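Side-chain contact in protein F01G10.3, confirmed by transcript evidence (Caenorhabditis elegans, PDB 3K6J), which probably acts as the NAD+-dependent (3S)-3-hydroxyacyl-CoA dehydrogenase part of a zinc-binding multifunctional enzyme: residues A[86-89]-A[90-94]. Numbering follows the deposited sequence.
Sequences NEQR and CKQEL
Arg89 and Glu93 sit one turn apart at the start of helix 87-103, and what meets between them is mostly the aliphatic part of the arginine. Glu93 OE1 lies 3.3 Å from Arg89 CD, while the nearest charged atoms, Arg89 NE and Glu93 OE1, stay 4.7 Å apart. With CG anti to the backbone N (chi1 180°) and a bend at chi3, Arg89 swings its guanidinium outward beside Asn86, whose ND2 lies in plane at its edge. The guanidinium and carboxylate planes are 83° apart; any attraction between the charges is probably only long-distance electrostatic. Glu93 is long enough for its other oxygen, OE2, to form a salt bridge with Lys67 of helix 64-75. Replacing Glu93 by alanine would probably leave Lys67 without its carboxylate mate and take away the oxygen against Arg89 CD.

The backbone supplies the regular bonds of a first helical turn: Cys90 N to Asn86 O, Lys91 N to Glu87 O, Gln92 N to Gln88 O, and Glu93 N to Arg89 O, the last the shortest at 2.7 Å. Asn86 suits the N-cap because its short amide side chain folds back, OD1 accepting weak bonds from Gln88 N and Arg89 N, the latter nearly straight at 172°. Glu87 OE1 hydrogen-bonds Ser123 OG.

Close van der Waals contacts set methylenes beside main-chain carbonyl oxygens: Lys91 CG rests 3.3 Å from Glu87 O, and Gln92 CG 3.4 Å from Gln88 O. These long chains lie against the helix, and their polar ends suit an exposed site. Small, buried Cys90 fits against Ile121 of strand 119-122.

The chemistry is that of a capped amino-terminal turn on a surface helix of the Rossmann-type domain: Asn86 caps amides at its start, and Glu93 ties it to helix 64-75 by charge.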
ATOM      1  N   ASN A  86      -6.228   5.765 -26.426  1.00 33.28           N
ATOM      2  CA  ASN A  86      -6.181   4.729 -27.436  1.00 34.10           C
ATOM      3  C   ASN A  86      -6.887   3.454 -26.974  1.00 34.55           C
ATOM      4  O   ASN A  86      -6.323   2.651 -26.237  1.00 33.78           O
ATOM      5  CB  ASN A  86      -4.720   4.480 -27.818  1.00 33.97           C
ATOM      6  CG  ASN A  86      -4.572   3.564 -29.016  1.00 35.04           C
ATOM      7  OD1 ASN A  86      -5.519   2.896 -29.438  1.00 34.96           O
ATOM      8  ND2 ASN A  86      -3.364   3.516 -29.562  1.00 36.12           N
ATOM      9  N   GLU A  87      -8.126   3.292 -27.426  1.00 35.58           N
ATOM     10  CA  GLU A  87      -8.985   2.190 -27.009  1.00 36.83           C
ATOM     11  C   GLU A  87      -8.386   0.839 -27.356  1.00 37.42           C
ATOM     12  O   GLU A  87      -8.569  -0.154 -26.629  1.00 36.95           O
ATOM     13  CB  GLU A  87     -10.354   2.302 -27.673  1.00 37.15           C
ATOM     14  CG  GLU A  87     -10.960   3.709 -27.695  1.00 40.03           C
ATOM     15  CD  GLU A  87     -12.341   3.736 -28.327  1.00 42.39           C
ATOM     16  OE1 GLU A  87     -12.914   4.836 -28.504  1.00 45.31           O
ATOM     17  OE2 GLU A  87     -12.865   2.651 -28.650  1.00 44.70           O
ATOM     18  N   GLN A  88      -7.688   0.802 -28.490  1.00 37.96           N
ATOM     19  CA  GLN A  88      -7.142  -0.438 -28.993  1.00 38.14           C
ATOM     20  C   GLN A  88      -5.905  -0.854 -28.200  1.00 37.10           C
ATOM     21  O   GLN A  88      -5.806  -2.007 -27.785  1.00 37.20           O
ATOM     22  CB  GLN A  88      -6.850  -0.326 -30.496  1.00 39.44           C
ATOM     23  CG  GLN A  88      -6.996  -1.638 -31.247  1.00 41.88           C
ATOM     24  CD  GLN A  88      -8.295  -2.348 -30.909  1.00 45.89           C
ATOM     25  OE1 GLN A  88      -9.390  -1.760 -30.982  1.00 49.03           O
ATOM     26  NE2 GLN A  88      -8.185  -3.620 -30.531  1.00 46.27           N
ATOM     27  N   ARG A  89      -4.972   0.070 -27.982  1.00 36.36           N
ATOM     28  CA  ARG A  89      -3.826  -0.220 -27.127  1.00 36.11           C
ATOM     29  C   ARG A  89      -4.313  -0.619 -25.727  1.00 35.52           C
ATOM     30  O   ARG A  89      -3.750  -1.523 -25.118  1.00 35.40           O
ATOM     31  CB  ARG A  89      -2.882   0.966 -27.025  1.00 36.47           C
ATOM     32  CG  ARG A  89      -1.662   0.697 -26.126  1.00 39.71           C
ATOM     33  CD  ARG A  89      -0.738   1.911 -26.036  1.00 45.93           C
ATOM     34  NE  ARG A  89      -0.435   2.440 -27.369  1.00 50.95           N
ATOM     35  CZ  ARG A  89       0.767   2.421 -27.944  1.00 52.77           C
ATOM     36  NH1 ARG A  89       0.918   2.918 -29.167  1.00 52.65           N
ATOM     37  NH2 ARG A  89       1.818   1.920 -27.300  1.00 54.37           N
ATOM     38  N   CYS A  90      -5.372   0.039 -25.247  1.00 34.29           N
ATOM     39  CA  CYS A  90      -5.908  -0.241 -23.924  1.00 33.68           C
ATOM     40  C   CYS A  90      -6.350  -1.701 -23.776  1.00 33.06           C
ATOM     41  O   CYS A  90      -5.889  -2.388 -22.868  1.00 32.10           O
ATOM     42  CB  CYS A  90      -7.035   0.726 -23.549  1.00 32.78           C
ATOM     43  SG  CYS A  90      -7.609   0.496 -21.827  1.00 33.58           S
ATOM     44  N   LYS A  91      -7.216  -2.166 -24.676  1.00 33.59           N
ATOM     45  CA  LYS A  91      -7.640  -3.577 -24.697  1.00 34.37           C
ATOM     46  C   LYS A  91      -6.461  -4.551 -24.777  1.00 34.79           C
ATOM     47  O   LYS A  91      -6.502  -5.635 -24.180  1.00 35.12           O
ATOM     48  CB  LYS A  91      -8.604  -3.843 -25.837  1.00 34.79           C
ATOM     49  CG  LYS A  91      -9.903  -3.070 -25.737  1.00 37.23           C
ATOM     50  CD  LYS A  91     -10.898  -3.464 -26.814  1.00 40.73           C
ATOM     51  CE  LYS A  91     -11.949  -2.377 -26.963  1.00 43.02           C
ATOM     52  NZ  LYS A  91     -13.262  -2.969 -27.297  1.00 44.64           N
ATOM     53  N   GLN A  92      -5.410  -4.151 -25.494  1.00 34.71           N
ATOM     54  CA  GLN A  92      -4.172  -4.928 -25.562  1.00 35.13           C
ATOM     55  C   GLN A  92      -3.447  -4.937 -24.215  1.00 34.79           C
ATOM     56  O   GLN A  92      -3.052  -5.992 -23.725  1.00 35.28           O
ATOM     57  CB  GLN A  92      -3.266  -4.442 -26.720  1.00 35.09           C
ATOM     58  CG  GLN A  92      -3.872  -4.818 -28.124  1.00 37.89           C
ATOM     59  CD  GLN A  92      -3.269  -4.097 -29.365  1.00 41.31           C
ATOM     60  OE1 GLN A  92      -3.719  -4.332 -30.503  1.00 42.80           O
ATOM     61  NE2 GLN A  92      -2.271  -3.235 -29.155  1.00 40.77           N
ATOM     62  N   GLU A  93      -3.275  -3.766 -23.616  1.00 34.11           N
ATOM     63  CA  GLU A  93      -2.598  -3.665 -22.337  1.00 33.60           C
ATOM     64  C   GLU A  93      -3.354  -4.415 -21.228  1.00 32.81           C
ATOM     65  O   GLU A  93      -2.752  -5.057 -20.358  1.00 31.78           O
ATOM     66  CB  GLU A  93      -2.363  -2.204 -21.984  1.00 33.59           C
ATOM     67  CG  GLU A  93      -1.304  -1.592 -22.897  1.00 35.94           C
ATOM     68  CD  GLU A  93      -0.773  -0.285 -22.406  1.00 35.72           C
ATOM     69  OE1 GLU A  93      -0.086   0.398 -23.180  1.00 37.31           O
ATOM     70  OE2 GLU A  93      -1.033   0.066 -21.248  1.00 37.09           O
ATOM     71  N   LEU A  94      -4.674  -4.355 -21.299  1.00 31.82           N
ATOM     72  CA  LEU A  94      -5.516  -5.029 -20.339  1.00 32.07           C
ATOM     73  C   LEU A  94      -5.353  -6.551 -20.434  1.00 31.94           C
ATOM     74  O   LEU A  94      -5.386  -7.242 -19.414  1.00 31.92           O
ATOM     75  CB  LEU A  94      -6.963  -4.618 -20.569  1.00 31.67           C
ATOM     76  CG  LEU A  94      -7.954  -4.973 -19.478  1.00 33.41           C
ATOM     77  CD1 LEU A  94      -7.738  -4.133 -18.180  1.00 30.83           C
ATOM     78  CD2 LEU A  94      -9.334  -4.749 -20.068  1.00 33.83           C
TER